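Spectinomycin 9-adenylyltransferase (PDB 6SXJ) catalyses transfer of an adenylyl group from ATP to the 9-hydroxyl of spectinomycin, giving bacteria resistance to that antibiotic but not to streptomycin. Local coordinates at residues 225-229 with 230-234; 178-181 with 182-186; 147-150 with 151-154. One frame throughout, in Å; residues are numbered along the deposited sequence.

Contact 1: residues 225-229 with 230-234; sequences AVRSY and LGENI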
loop_
_atom_site.group_PDB
_atom_site.type_symbol
_atom_site.label_atom_id
_atom_site.label_comp_id
_atom_site.label_asym_id
_atom_site.label_seq_id
_atom_site.Cartn_x
_atom_site.Cartn_y
_atom_site.Cartn_z
ATOM N N ALA A 225 -6.840 -15.045 10.857
ATOM C CA ALA A 225 -6.625 -14.154 9.722
ATOM C C ALA A 225 -5.185 -14.236 9.219
ATOM O O ALA A 225 -4.943 -14.179 8.008
ATOM C CB ALA A 225 -6.975 -12.716 10.110
ATOM N N VAL A 226 -4.218 -14.371 10.133
ATOM C CA VAL A 226 -2.823 -14.525 9.721
ATOM C C VAL A 226 -2.690 -15.686 8.742
ATOM O O VAL A 226 -2.089 -15.558 7.670
ATOM C CB VAL A 226 -1.919 -14.722 10.951
ATOM C CG1 VAL A 226 -0.483 -14.999 10.516
ATOM C CG2 VAL A 226 -1.988 -13.507 11.862
ATOM N N ARG A 227 -3.266 -16.836 9.099
ATOM C CA ARG A 227 -3.133 -18.030 8.269
ATOM C C ARG A 227 -3.642 -17.782 6.853
ATOM O O ARG A 227 -2.952 -18.081 5.871
ATOM C CB ARG A 227 -3.884 -19.196 8.916
ATOM C CG ARG A 227 -3.336 -19.624 10.272
ATOM C CD ARG A 227 -4.364 -20.396 11.091
ATOM N NE ARG A 227 -5.091 -21.387 10.301
ATOM C CZ ARG A 227 -5.970 -22.250 10.805
ATOM N NH1 ARG A 227 -6.235 -22.250 12.105
ATOM N NH2 ARG A 227 -6.584 -23.116 10.009
ATOM N N SER A 228 -4.857 -17.238 6.725
ATOM C CA SER A 228 -5.421 -16.985 5.402
ATOM C C SER A 228 -4.526 -16.059 4.586
ATOM O O SER A 228 -4.327 -16.274 3.384
ATOM C CB SER A 228 -6.825 -16.395 5.539
ATOM O OG SER A 228 -7.254 -15.778 4.336
ATOM N N TYR A 229 -3.967 -15.028 5.228
ATOM C CA TYR A 229 -3.050 -14.124 4.540
ATOM C C TYR A 229 -1.850 -14.874 3.972
ATOM O O TYR A 229 -1.282 -14.458 2.954
ATOM C CB TYR A 229 -2.605 -13.018 5.504
ATOM C CG TYR A 229 -1.517 -12.108 4.972
ATOM C CD1 TYR A 229 -1.780 -11.194 3.957
ATOM C CD2 TYR A 229 -0.230 -12.159 5.490
ATOM C CE1 TYR A 229 -0.788 -10.365 3.470
ATOM C CE2 TYR A 229 0.770 -11.337 5.009
ATOM C CZ TYR A 229 0.486 -10.440 4.000
ATOM O OH TYR A 229 1.483 -9.621 3.524
ATOM N N LEU A 230 -1.461 -15.984 4.602
ATOM C CA LEU A 230 -0.378 -16.827 4.118
ATOM C C LEU A 230 -0.885 -17.996 3.278
ATOM O O LEU A 230 -0.162 -18.983 3.099
ATOM C CB LEU A 230 0.455 -17.339 5.293
ATOM C CG LEU A 230 0.792 -16.305 6.369
ATOM C CD1 LEU A 230 1.784 -16.867 7.383
ATOM C CD2 LEU A 230 1.341 -15.030 5.743
ATOM N N GLY A 231 -2.110 -17.904 2.763
ATOM C CA GLY A 231 -2.628 -18.897 1.840
ATOM C C GLY A 231 -3.907 -19.565 2.297
ATOM O O GLY A 231 -4.934 -19.497 1.613
ATOM N N GLU A 232 -3.845 -20.206 3.463
ATOM C CA GLU A 232 -4.924 -21.026 4.005
ATOM C C GLU A 232 -6.328 -20.541 3.661
ATOM O O GLU A 232 -6.643 -19.358 3.813
ATOM C CB GLU A 232 -4.775 -21.094 5.528
ATOM C CG GLU A 232 -5.111 -22.423 6.167
ATOM C CD GLU A 232 -4.259 -22.693 7.394
ATOM O OE1 GLU A 232 -4.739 -23.393 8.312
ATOM O OE2 GLU A 232 -3.108 -22.200 7.441
ATOM N N ASN A 233 -7.178 -21.459 3.208
ATOM C CA ASN A 233 -8.583 -21.161 2.944
ATOM C C ASN A 233 -9.358 -21.299 4.251
ATOM O O ASN A 233 -9.480 -22.402 4.793
ATOM C CB ASN A 233 -9.131 -22.098 1.873
ATOM C CG ASN A 233 -10.450 -21.627 1.313
ATOM O OD1 ASN A 233 -10.504 -20.667 0.543
ATOM N ND2 ASN A 233 -11.530 -22.297 1.700
ATOM N N ILE A 234 -9.891 -20.184 4.753
ATOM C CA ILE A 234 -10.419 -20.130 6.107
ATOM C C ILE A 234 -11.946 -20.108 6.158
ATOM O O ILE A 234 -12.524 -20.620 7.123
ATOM C CB ILE A 234 -9.832 -18.916 6.860
ATOM C CG1 ILE A 234 -8.354 -19.153 7.192
ATOM C CG2 ILE A 234 -10.636 -18.626 8.119
ATOM C CD1 ILE A 234 -8.095 -20.366 8.073
#

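Contact 2: residues 178-181 with 182-186; sequences QDDE and TNSIL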
loop_
_atom_site.group_PDB
_atom_site.type_symbol
_atom_site.label_atom_id
_atom_site.label_comp_id
_atom_site.label_asym_id
_atom_site.label_seq_id
_atom_site.Cartn_x
_atom_site.Cartn_y
_atom_site.Cartn_z
ATOM N N GLN A 178 -17.012 -7.178 4.959
ATOM C CA GLN A 178 -17.710 -8.290 4.329
ATOM C C GLN A 178 -16.938 -8.734 3.096
ATOM O O GLN A 178 -16.945 -8.023 2.087
ATOM C CB GLN A 178 -19.133 -7.880 3.948
ATOM C CG GLN A 178 -20.061 -9.034 3.576
ATOM C CD GLN A 178 -21.449 -8.547 3.167
ATOM O OE1 GLN A 178 -21.592 -7.493 2.541
ATOM N NE2 GLN A 178 -22.477 -9.311 3.524
ATOM N N ASP A 179 -16.213 -9.855 3.213
ATOM C CA ASP A 179 -15.629 -10.615 2.107
ATOM C C ASP A 179 -14.158 -10.301 1.842
ATOM O O ASP A 179 -13.503 -11.017 1.075
ATOM C CB ASP A 179 -16.437 -10.410 0.824
ATOM C CG ASP A 179 -17.686 -11.270 0.780
ATOM O OD1 ASP A 179 -18.801 -10.703 0.738
ATOM O OD2 ASP A 179 -17.559 -12.512 0.790
ATOM N N ASP A 180 -13.628 -9.241 2.447
ATOM C CA ASP A 180 -12.181 -9.072 2.535
ATOM C C ASP A 180 -11.807 -9.074 4.014
ATOM O O ASP A 180 -11.072 -8.198 4.482
ATOM C CB ASP A 180 -11.713 -7.793 1.833
ATOM C CG ASP A 180 -12.415 -6.558 2.333
ATOM O OD1 ASP A 180 -11.713 -5.593 2.708
ATOM O OD2 ASP A 180 -13.665 -6.542 2.337
ATOM N N GLU A 181 -12.321 -10.065 4.752
ATOM C CA GLU A 181 -12.196 -10.063 6.209
ATOM C C GLU A 181 -10.741 -10.019 6.643
ATOM O O GLU A 181 -10.353 -9.183 7.468
ATOM C CB GLU A 181 -12.869 -11.300 6.800
ATOM C CG GLU A 181 -14.374 -11.283 6.739
ATOM C CD GLU A 181 -14.891 -11.738 5.398
ATOM O OE1 GLU A 181 -14.112 -11.708 4.422
ATOM O OE2 GLU A 181 -16.076 -12.118 5.314
ATOM N N THR A 182 -9.920 -10.927 6.110
ATOM C CA THR A 182 -8.540 -11.037 6.567
ATOM C C THR A 182 -7.803 -9.710 6.424
ATOM O O THR A 182 -7.076 -9.292 7.332
ATOM C CB THR A 182 -7.815 -12.146 5.796
ATOM O OG1 THR A 182 -8.603 -13.345 5.817
ATOM C CG2 THR A 182 -6.463 -12.420 6.429
ATOM N N ASN A 183 -7.967 -9.043 5.280
ATOM C CA ASN A 183 -7.314 -7.751 5.095
ATOM C C ASN A 183 -7.749 -6.769 6.177
ATOM O O ASN A 183 -6.915 -6.126 6.826
ATOM C CB ASN A 183 -7.628 -7.190 3.705
ATOM C CG ASN A 183 -7.482 -8.226 2.610
ATOM O OD1 ASN A 183 -7.967 -9.351 2.738
ATOM N ND2 ASN A 183 -6.815 -7.851 1.525
ATOM N N SER A 184 -9.061 -6.663 6.402
ATOM C CA SER A 184 -9.583 -5.648 7.312
ATOM C C SER A 184 -9.095 -5.876 8.738
ATOM O O SER A 184 -8.657 -4.940 9.416
ATOM C CB SER A 184 -11.111 -5.645 7.250
ATOM O OG SER A 184 -11.567 -5.044 6.050
ATOM N N ILE A 185 -9.158 -7.122 9.211
ATOM C CA ILE A 185 -8.709 -7.416 10.570
ATOM C C ILE A 185 -7.255 -7.005 10.747
ATOM O O ILE A 185 -6.899 -6.287 11.688
ATOM C CB ILE A 185 -8.901 -8.910 10.891
ATOM C CG1 ILE A 185 -10.379 -9.285 10.874
ATOM C CG2 ILE A 185 -8.292 -9.237 12.243
ATOM C CD1 ILE A 185 -10.636 -10.750 11.159
ATOM N N LEU A 186 -6.383 -7.473 9.857
ATOM C CA LEU A 186 -4.956 -7.232 10.040
ATOM C C LEU A 186 -4.577 -5.794 9.719
ATOM O O LEU A 186 -3.648 -5.253 10.328
ATOM C CB LEU A 186 -4.145 -8.207 9.185
ATOM C CG LEU A 186 -4.520 -9.678 9.390
ATOM C CD1 LEU A 186 -4.146 -10.494 8.162
ATOM C CD2 LEU A 186 -3.862 -10.248 10.638
#

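Contact 3: residues 147-150 with 151-154; sequences NYDL and EELL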
loop_
_atom_site.group_PDB
_atom_site.type_symbol
_atom_site.label_atom_id
_atom_site.label_comp_id
_atom_site.label_asym_id
_atom_site.label_seq_id
_atom_site.Cartn_x
_atom_site.Cartn_y
_atom_site.Cartn_z
ATOM N N ASN A 147 18.392 11.890 -8.941
ATOM C CA ASN A 147 19.507 12.635 -8.376
ATOM C C ASN A 147 19.258 13.089 -6.945
ATOM O O ASN A 147 20.153 13.697 -6.347
ATOM C CB ASN A 147 19.820 13.865 -9.239
ATOM C CG ASN A 147 20.304 13.501 -10.635
ATOM O OD1 ASN A 147 20.903 12.445 -10.847
ATOM N ND2 ASN A 147 20.050 14.385 -11.592
ATOM N N TYR A 148 18.081 12.816 -6.377
ATOM C CA TYR A 148 17.729 13.316 -5.054
ATOM C C TYR A 148 17.153 12.199 -4.195
ATOM O O TYR A 148 16.515 11.271 -4.697
ATOM C CB TYR A 148 16.713 14.480 -5.132
ATOM C CG TYR A 148 17.071 15.541 -6.152
ATOM C CD1 TYR A 148 17.699 16.722 -5.770
ATOM C CD2 TYR A 148 16.784 15.361 -7.495
ATOM C CE1 TYR A 148 18.032 17.695 -6.706
ATOM C CE2 TYR A 148 17.119 16.322 -8.436
ATOM C CZ TYR A 148 17.745 17.486 -8.034
ATOM O OH TYR A 148 18.065 18.447 -8.967
ATOM N N ASP A 149 17.434 12.273 -2.896
ATOM C CA ASP A 149 16.763 11.417 -1.931
ATOM C C ASP A 149 15.306 11.850 -1.807
ATOM O O ASP A 149 14.964 13.021 -1.992
ATOM C CB ASP A 149 17.454 11.490 -0.567
ATOM C CG ASP A 149 18.639 10.560 -0.465
ATOM O OD1 ASP A 149 18.600 9.483 -1.092
ATOM O OD2 ASP A 149 19.607 10.898 0.246
ATOM N N LEU A 150 14.440 10.887 -1.497
ATOM C CA LEU A 150 13.013 11.175 -1.441
ATOM C C LEU A 150 12.723 12.323 -0.481
ATOM O O LEU A 150 11.947 13.232 -0.801
ATOM C CB LEU A 150 12.245 9.919 -1.032
ATOM C CG LEU A 150 10.720 10.052 -0.952
ATOM C CD1 LEU A 150 10.149 10.621 -2.235
ATOM C CD2 LEU A 150 10.113 8.687 -0.641
ATOM N N GLU A 151 13.359 12.311 0.694
ATOM C CA GLU A 151 13.084 13.328 1.705
ATOM C C GLU A 151 13.332 14.736 1.170
ATOM O O GLU A 151 12.756 15.708 1.677
ATOM C CB GLU A 151 13.944 13.070 2.945
ATOM C CG GLU A 151 15.443 13.218 2.710
ATOM C CD GLU A 151 16.275 12.512 3.771
ATOM O OE1 GLU A 151 15.688 12.020 4.758
ATOM O OE2 GLU A 151 17.516 12.447 3.620
ATOM N N GLU A 152 14.193 14.869 0.160
ATOM C CA GLU A 152 14.439 16.176 -0.439
ATOM C C GLU A 152 13.310 16.627 -1.354
ATOM O O GLU A 152 13.249 17.809 -1.714
ATOM C CB GLU A 152 15.734 16.176 -1.256
ATOM C CG GLU A 152 16.950 15.641 -0.544
ATOM C CD GLU A 152 18.198 15.791 -1.390
ATOM O OE1 GLU A 152 18.775 14.759 -1.793
ATOM O OE2 GLU A 152 18.587 16.947 -1.670
ATOM N N LEU A 153 12.441 15.712 -1.765
ATOM C CA LEU A 153 11.381 16.020 -2.707
ATOM C C LEU A 153 10.016 16.122 -2.043
ATOM O O LEU A 153 9.029 16.374 -2.737
ATOM C CB LEU A 153 11.330 14.956 -3.805
ATOM C CG LEU A 153 12.625 14.561 -4.509
ATOM C CD1 LEU A 153 12.399 13.226 -5.209
ATOM C CD2 LEU A 153 13.071 15.616 -5.497
ATOM N N LEU A 154 9.941 15.942 -0.724
ATOM C CA LEU A 154 8.686 15.928 0.006
ATOM C C LEU A 154 8.768 16.855 1.214
ATOM O O LEU A 154 9.771 16.836 1.938
ATOM C CB LEU A 154 8.345 14.512 0.486
ATOM C CG LEU A 154 7.805 13.496 -0.519
ATOM C CD1 LEU A 154 7.689 12.145 0.180
ATOM C CD2 LEU A 154 6.479 13.931 -1.084
#

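Contact 1: residues 225-229 with 230-234
Leu230 closes the last turn of helix 216-229, its N donating to Val226 O at 3.2 Å and, weakly, to Arg227 O, and Gly231 N follows with a bond to Ser228 O of 2.8 Å. Leu230 is the first residue to leave helical angles, its CD2 meeting Tyr229 CD2 obliquely; next comes Gly231, with a positive phi of 122°, where a CB would press on the preceding carbonyl oxygen, so glycine suits the bend. The chain then doubles back, and Glu232 O meets Ser228 CA in a CA-H...O contact of 3.1 Å. On the outer face of the helix end, Arg227 forms a salt bridge with Glu232 of the loop: OE1 sits at the guanidinium edge, 2.8 Å from Arg227 NE and a doubtful, unusually short 2.5 Å from Arg227 NH2, both bonds weak, with the two planes 42° apart. A bend at chi3 (44°) brings the guanidinium round to it. Ile234 packs beside this pair, its CD1 over one guanidinium face and its CG1 3.6 Å from Ser228 CB. Within the C-terminal domain, Ala225 and Val226 pack on Leu186 of helix 181-196, while Tyr229 reaches Lys203 and Asp204 of helix 203-212.

Contact 2: residues 178-181 with 182-186
Asp180 and Ser184 meet twice at the start of helix 181-196. The main link is backbone: Ser184 N donates to Asp180 O at 3.2 Å, with an N-H...O angle of 163°, in the ordinary helical pattern. Beside it the serine hydroxyl donates a weak hydrogen bond to the carboxylate, Asp180 OD1 lying 3.4 Å from Ser184 OG. The carboxylate gets there because chi1 of 55° sets CG between the backbone N and the carbonyl carbon. Asp180 occupies the N-cap position, yet its side chain makes no capping bond to a backbone N-H and turns to the serine instead.

One residue on, Ile185 N points almost straight at Glu181 O, 3.0 Å away, and Ile185 CG1 passes beside the same oxygen at 3.4 Å.

What positions this first turn lies further back and outside. The Glu181 chain bends at chi2 (83°) back over the loop, and its OE2 receives a weak bond from Asp179 N at 3.1 Å, which ties the incoming loop to the helix start. Thr182 OG1 is hydrogen-bonded to Ser228 OG, with a weak bond from Trp236 NE1, so a small hydroxyl residue serves at a buried spot between helices. Ile185, branched and apolar, packs on Ile222, Val241 and Leu248, and Ser184 touches Tyr177 and Ile245.

Two acidic residues thus stand at the N-terminal end of a helix, where the helix dipole would probably favour their negative charge; the weak bond from the serine hydroxyl would add at most a little to that stabilisation.

Contact 3: residues 147-150 with 151-154
Glu152 reaches back along the chain to Asp149, and its OE1 takes the Asp149 backbone N-H at 3.0 Å. The N-H...O angle is 155°, and the donor arrives on the anti side of the carboxylate, 34° out of its plane. The chain is extended beyond CG, which carries OE1 back to the Asp149 N-H; the return bond, Glu152 N to Asp149 O at 2.9 Å, is made by the backbone. The Asp149 carboxylate stays apart: its OD2 lies 4.4 Å from Glu152 OE1 and 4.3 Å from Glu151 OE2, a cluster of like charges that may be eased by a long, weak ion pair of Asp149 with Arg143.

Tyr148 and Leu153 cross at about a right angle. Leu153 CD2 comes against Tyr148 CB at 3.8 Å, approaching the ring obliquely, while Glu152 OE2 lies near the plane of that ring, at its edge. The side chain of Tyr148 lies about 3 Å from a bound glycerol, probably from the crystallisation liquor.

On the buried side, Leu150 and Leu154 meet: with CG opposite the backbone N (chi1 -179°), Leu150 CD1 comes to 3.8 Å from Leu154 CD1. Leucine suits both places, which are buried: Leu150 packs on Tyr31 and Ala137, Leu154 on Leu134 and Met95.

With Leu153 N to Leu150 O at 2.7 Å, the backbone makes two overlapping type I turns in the loop between strand 142-144 and helix 159-173. The bond from Asp149 N to the Glu152 carboxylate resembles one half of a capping box.

From the N terminus, contact 3 comes first, a tight turn in the loop from edge strand 142-144 to helix 159-173, packed against strand 27-33 and helix 130-139. Contact 2 then joins the end of the loop after helix 159-173 to the start of helix 181-196, and contact 1 closes helix 216-229 into its following loop. The three run in series; none nests or crosses. Contacts 1 and 2 touch in the C-terminal domain, their centres about 11 Å apart, bringing the start of one helix beside the end of another. Contact 3 lies on the other side of the chain's centre, its own centre about 35 Å from that of contact 2 and about 38 Å from that of contact 1.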